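5-carboxyvanillate decarboxylase (Sphingomonas paucimobilis, PDB 4L6D) probably catalyses the manganese-dependent, non-oxidative decarboxylation of 5-carboxyvanillate to vanillate within an amidohydrolase-type barrel. Local coordinates at residues L141-H146 with L169-H174. Numbering follows the deposited sequence.
Sequences LVINSH and LALYIH. With MN (manganese (II) ion), chain I; VNL (4-hydroxy-3-methoxybenzoate), chain J.
The carbonyl oxygen L141 O accepts a nearly straight hydrogen bond from Y172 N (2.8 Å, 172° at the hydrogen) and a longer CA-H contact from L171. These are neighbouring parallel strands of the amidohydrolase TIM barrel, joined in a beta-alpha-beta unit through helix 158-167. The pairing steps along the chain: I143 N bonds to Y172 O, and I143 O accepts H174 N at 2.8 Å. Just past the first strand, S145 N still reaches H174 O (2.8 Å), so the metal ligand's backbone is held through both its N and its O.

L141, I143, L171 and I173 share the outer face of the sheet, where L141 and L171 pack on helix 158-167. L171 CD1 wedges between the two residues opposite, 3.7 Å from L141 CB and 3.9 Å from I143 CG2. The L169 side chain crosses that of L141 at about a right angle, and both pack on helix 122-134.

V142, N144, Y172 and H174 point into the barrel. Y172 OH hydrogen-bonds to the manganese ligand E8. N144 lies alongside H174, its amide nearly perpendicular to the imidazole. With CG anti to the backbone N (chi1 -173°), the H174 ring extends toward the manganese, which E8 and D297 also bind. NE2 of H174 coordinates the ion at 2.2 Å, and the phenolic O3 of the bound vanillate, near the imidazole plane, joins it at 2.0 Å from the manganese.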
ATOM      1  N   LEU A 141      -8.453  -2.939 -22.956  1.00  4.73           N
ATOM      2  CA  LEU A 141      -9.541  -2.322 -22.196  1.00  4.76           C
ATOM      3  C   LEU A 141      -9.001  -1.538 -21.015  1.00  6.22           C
ATOM      4  O   LEU A 141      -7.903  -1.806 -20.529  1.00  5.86           O
ATOM      5  CB  LEU A 141     -10.493  -3.401 -21.682  1.00  5.73           C
ATOM      6  CG  LEU A 141     -11.223  -4.222 -22.738  1.00  5.16           C
ATOM      7  CD1 LEU A 141     -11.780  -5.504 -22.112  1.00  9.12           C
ATOM      8  CD2 LEU A 141     -12.328  -3.434 -23.424  1.00  6.34           C
ATOM      9  N   VAL A 142      -9.788  -0.576 -20.539  1.00  5.16           N
ATOM     10  CA  VAL A 142      -9.445   0.176 -19.333  1.00  4.64           C
ATOM     11  C   VAL A 142     -10.694   0.358 -18.486  1.00  4.57           C
ATOM     12  O   VAL A 142     -11.800   0.561 -19.004  1.00  5.70           O
ATOM     13  CB  VAL A 142      -8.801   1.553 -19.664  1.00  4.54           C
ATOM     14  CG1 VAL A 142      -9.744   2.430 -20.485  1.00  7.04           C
ATOM     15  CG2 VAL A 142      -8.364   2.291 -18.390  1.00  6.78           C
ATOM     16  N   ILE A 143     -10.510   0.244 -17.181  1.00  5.52           N
ATOM     17  CA  ILE A 143     -11.560   0.539 -16.219  1.00  4.98           C
ATOM     18  C   ILE A 143     -10.877   1.174 -15.000  1.00  4.99           C
ATOM     19  O   ILE A 143      -9.698   0.916 -14.743  1.00  5.77           O
ATOM     20  CB  ILE A 143     -12.376  -0.735 -15.856  1.00  4.98           C
ATOM     21  CG1 ILE A 143     -13.778  -0.355 -15.359  1.00  6.45           C
ATOM     22  CG2 ILE A 143     -11.631  -1.593 -14.840  1.00  6.92           C
ATOM     23  CD1 ILE A 143     -14.670   0.286 -16.451  1.00  6.50           C
ATOM     24  N   ASN A 144     -11.601   2.011 -14.263  1.00  4.99           N
ATOM     25  CA  ASN A 144     -11.007   2.769 -13.158  1.00  6.04           C
ATOM     26  C   ASN A 144     -11.432   2.261 -11.795  1.00  9.08           C
ATOM     27  O   ASN A 144     -12.478   2.647 -11.283  1.00  6.71           O
ATOM     28  CB  ASN A 144     -11.332   4.254 -13.312  1.00  5.47           C
ATOM     29  CG  ASN A 144     -11.006   4.746 -14.694  1.00  5.29           C
ATOM     30  OD1 ASN A 144      -9.829   4.916 -15.033  1.00  7.30           O
ATOM     31  ND2 ASN A 144     -12.027   4.908 -15.534  1.00  6.53           N
ATOM     32  N   SER A 145     -10.591   1.410 -11.217  1.00  6.80           N
ATOM     33  CA  SER A 145     -10.872   0.658 -10.000  1.00  5.86           C
ATOM     34  C   SER A 145     -12.371   0.385  -9.780  1.00  7.39           C
ATOM     35  O   SER A 145     -13.013  -0.142 -10.680  1.00  8.26           O
ATOM     36  CB  SER A 145     -10.183   1.280  -8.789  1.00  6.99           C
ATOM     37  OG  SER A 145     -10.037   0.303  -7.780  1.00  7.44           O
ATOM     38  N   HIS A 146     -12.928   0.775  -8.637  1.00  6.28           N
ATOM     39  CA  HIS A 146     -14.262   0.329  -8.241  1.00  6.15           C
ATOM     40  C   HIS A 146     -15.394   0.828  -9.132  1.00  5.46           C
ATOM     41  O   HIS A 146     -15.268   1.839  -9.811  1.00  6.28           O
ATOM     42  CB  HIS A 146     -14.555   0.716  -6.783  1.00  6.80           C
ATOM     43  CG  HIS A 146     -15.010   2.132  -6.598  1.00  5.68           C
ATOM     44  ND1 HIS A 146     -16.334   2.510  -6.708  1.00  6.45           N
ATOM     45  CD2 HIS A 146     -14.321   3.261  -6.303  1.00  6.52           C
ATOM     46  CE1 HIS A 146     -16.439   3.808  -6.481  1.00  7.43           C
ATOM     47  NE2 HIS A 146     -15.231   4.289  -6.238  1.00  6.67           N
ATOM     48  N   LEU A 169      -8.436  -9.521 -24.681  1.00  6.84           N
ATOM     49  CA  LEU A 169      -7.938  -8.172 -24.370  1.00  5.33           C
ATOM     50  C   LEU A 169      -7.444  -8.056 -22.936  1.00  6.31           C
ATOM     51  O   LEU A 169      -8.111  -8.504 -21.994  1.00  8.15           O
ATOM     52  CB  LEU A 169      -9.035  -7.126 -24.591  1.00  5.48           C
ATOM     53  CG  LEU A 169      -9.550  -6.972 -26.028  1.00  8.14           C
ATOM     54  CD1 LEU A 169     -10.606  -5.891 -26.072  1.00 11.76           C
ATOM     55  CD2 LEU A 169      -8.402  -6.648 -26.984  1.00 11.45           C
ATOM     56  N   ALA A 170      -6.292  -7.415 -22.769  1.00  5.34           N
ATOM     57  CA  ALA A 170      -5.804  -7.077 -21.444  1.00  4.85           C
ATOM     58  C   ALA A 170      -6.637  -5.935 -20.856  1.00  6.32           C
ATOM     59  O   ALA A 170      -7.040  -5.023 -21.580  1.00  7.33           O
ATOM     60  CB  ALA A 170      -4.335  -6.693 -21.506  1.00  7.37           C
ATOM     61  N   LEU A 171      -6.910  -6.003 -19.554  1.00  5.55           N
ATOM     62  CA  LEU A 171      -7.639  -4.938 -18.865  1.00  5.14           C
ATOM     63  C   LEU A 171      -6.703  -4.128 -17.984  1.00  5.09           C
ATOM     64  O   LEU A 171      -6.129  -4.649 -17.027  1.00  5.25           O
ATOM     65  CB  LEU A 171      -8.758  -5.525 -18.008  1.00  5.57           C
ATOM     66  CG  LEU A 171      -9.494  -4.514 -17.121  1.00  4.86           C
ATOM     67  CD1 LEU A 171     -10.305  -3.517 -17.957  1.00  6.76           C
ATOM     68  CD2 LEU A 171     -10.406  -5.241 -16.147  1.00  6.74           C
ATOM     69  N   TYR A 172      -6.550  -2.848 -18.311  1.00  4.03           N
ATOM     70  CA  TYR A 172      -5.799  -1.928 -17.471  1.00  5.08           C
ATOM     71  C   TYR A 172      -6.742  -1.459 -16.377  1.00  6.46           C
ATOM     72  O   TYR A 172      -7.757  -0.826 -16.668  1.00  6.32           O
ATOM     73  CB  TYR A 172      -5.329  -0.739 -18.316  1.00  4.80           C
ATOM     74  CG  TYR A 172      -4.103  -0.008 -17.799  1.00  4.83           C
ATOM     75  CD1 TYR A 172      -4.063   0.513 -16.509  1.00  4.86           C
ATOM     76  CD2 TYR A 172      -2.991   0.176 -18.620  1.00  5.11           C
ATOM     77  CE1 TYR A 172      -2.950   1.200 -16.048  1.00  4.84           C
ATOM     78  CE2 TYR A 172      -1.873   0.854 -18.177  1.00  4.60           C
ATOM     79  CZ  TYR A 172      -1.854   1.353 -16.886  1.00  3.95           C
ATOM     80  OH  TYR A 172      -0.737   2.020 -16.461  1.00  5.18           O
ATOM     81  N   ILE A 173      -6.450  -1.810 -15.128  1.00  4.59           N
ATOM     82  CA  ILE A 173      -7.237  -1.275 -14.018  1.00  4.19           C
ATOM     83  C   ILE A 173      -6.528  -0.043 -13.495  1.00  4.47           C
ATOM     84  O   ILE A 173      -5.604  -0.130 -12.674  1.00  4.97           O
ATOM     85  CB  ILE A 173      -7.502  -2.306 -12.897  1.00  5.25           C
ATOM     86  CG1 ILE A 173      -8.242  -3.522 -13.462  1.00  7.62           C
ATOM     87  CG2 ILE A 173      -8.348  -1.663 -11.808  1.00  7.65           C
ATOM     88  CD1 ILE A 173      -8.496  -4.630 -12.434  1.00  8.08           C
ATOM     89  N   HIS A 174      -6.969   1.101 -14.012  1.00  5.05           N
ATOM     90  CA  HIS A 174      -6.444   2.415 -13.662  1.00  7.44           C
ATOM     91  C   HIS A 174      -7.047   2.828 -12.321  1.00  6.63           C
ATOM     92  O   HIS A 174      -8.099   2.334 -11.942  1.00  6.16           O
ATOM     93  CB  HIS A 174      -6.873   3.381 -14.769  1.00  6.54           C
ATOM     94  CG  HIS A 174      -6.281   4.750 -14.656  1.00  4.02           C
ATOM     95  ND1 HIS A 174      -6.820   5.734 -13.854  1.00  5.74           N
ATOM     96  CD2 HIS A 174      -5.193   5.297 -15.244  1.00  6.11           C
ATOM     97  CE1 HIS A 174      -6.091   6.829 -13.956  1.00  6.52           C
ATOM     98  NE2 HIS A 174      -5.096   6.591 -14.792  1.00  6.91           N
TER
HETATM   99 MN    MN I 401      -3.340   7.874 -15.121  1.00  5.68          MN
HETATM  100  C1  VNL J 402      -4.289  12.646 -11.808  1.00  9.41           C
HETATM  101  CO1 VNL J 402      -3.108  11.950 -12.103  1.00  9.82           C
HETATM  102  CO2 VNL J 402      -5.534  12.213 -12.304  1.00 10.71           C
HETATM  103  CM1 VNL J 402      -3.147  10.801 -12.914  1.00 12.26           C
HETATM  104  CM2 VNL J 402      -5.597  11.070 -13.098  1.00 10.80           C
HETATM  105  OM  VNL J 402      -6.761  10.572 -13.625  1.00 11.71           O
HETATM  106  CZ  VNL J 402      -4.365  10.344 -13.419  1.00 10.37           C
HETATM  107  CC  VNL J 402      -4.218  13.896 -10.972  1.00 11.63           C
HETATM  108  CV  VNL J 402      -8.017  11.220 -13.347  1.00  8.34           C
HETATM  109  O1  VNL J 402      -3.113  14.469 -10.768  1.00 12.91           O
HETATM  110  O2  VNL J 402      -5.289  14.387 -10.543  1.00 11.49           O
HETATM  111  O3  VNL J 402      -4.454   9.454 -14.453  1.00 11.87           O
HETATM  112  O   HOH W   1      -3.772   8.020 -17.267  1.00  6.18           O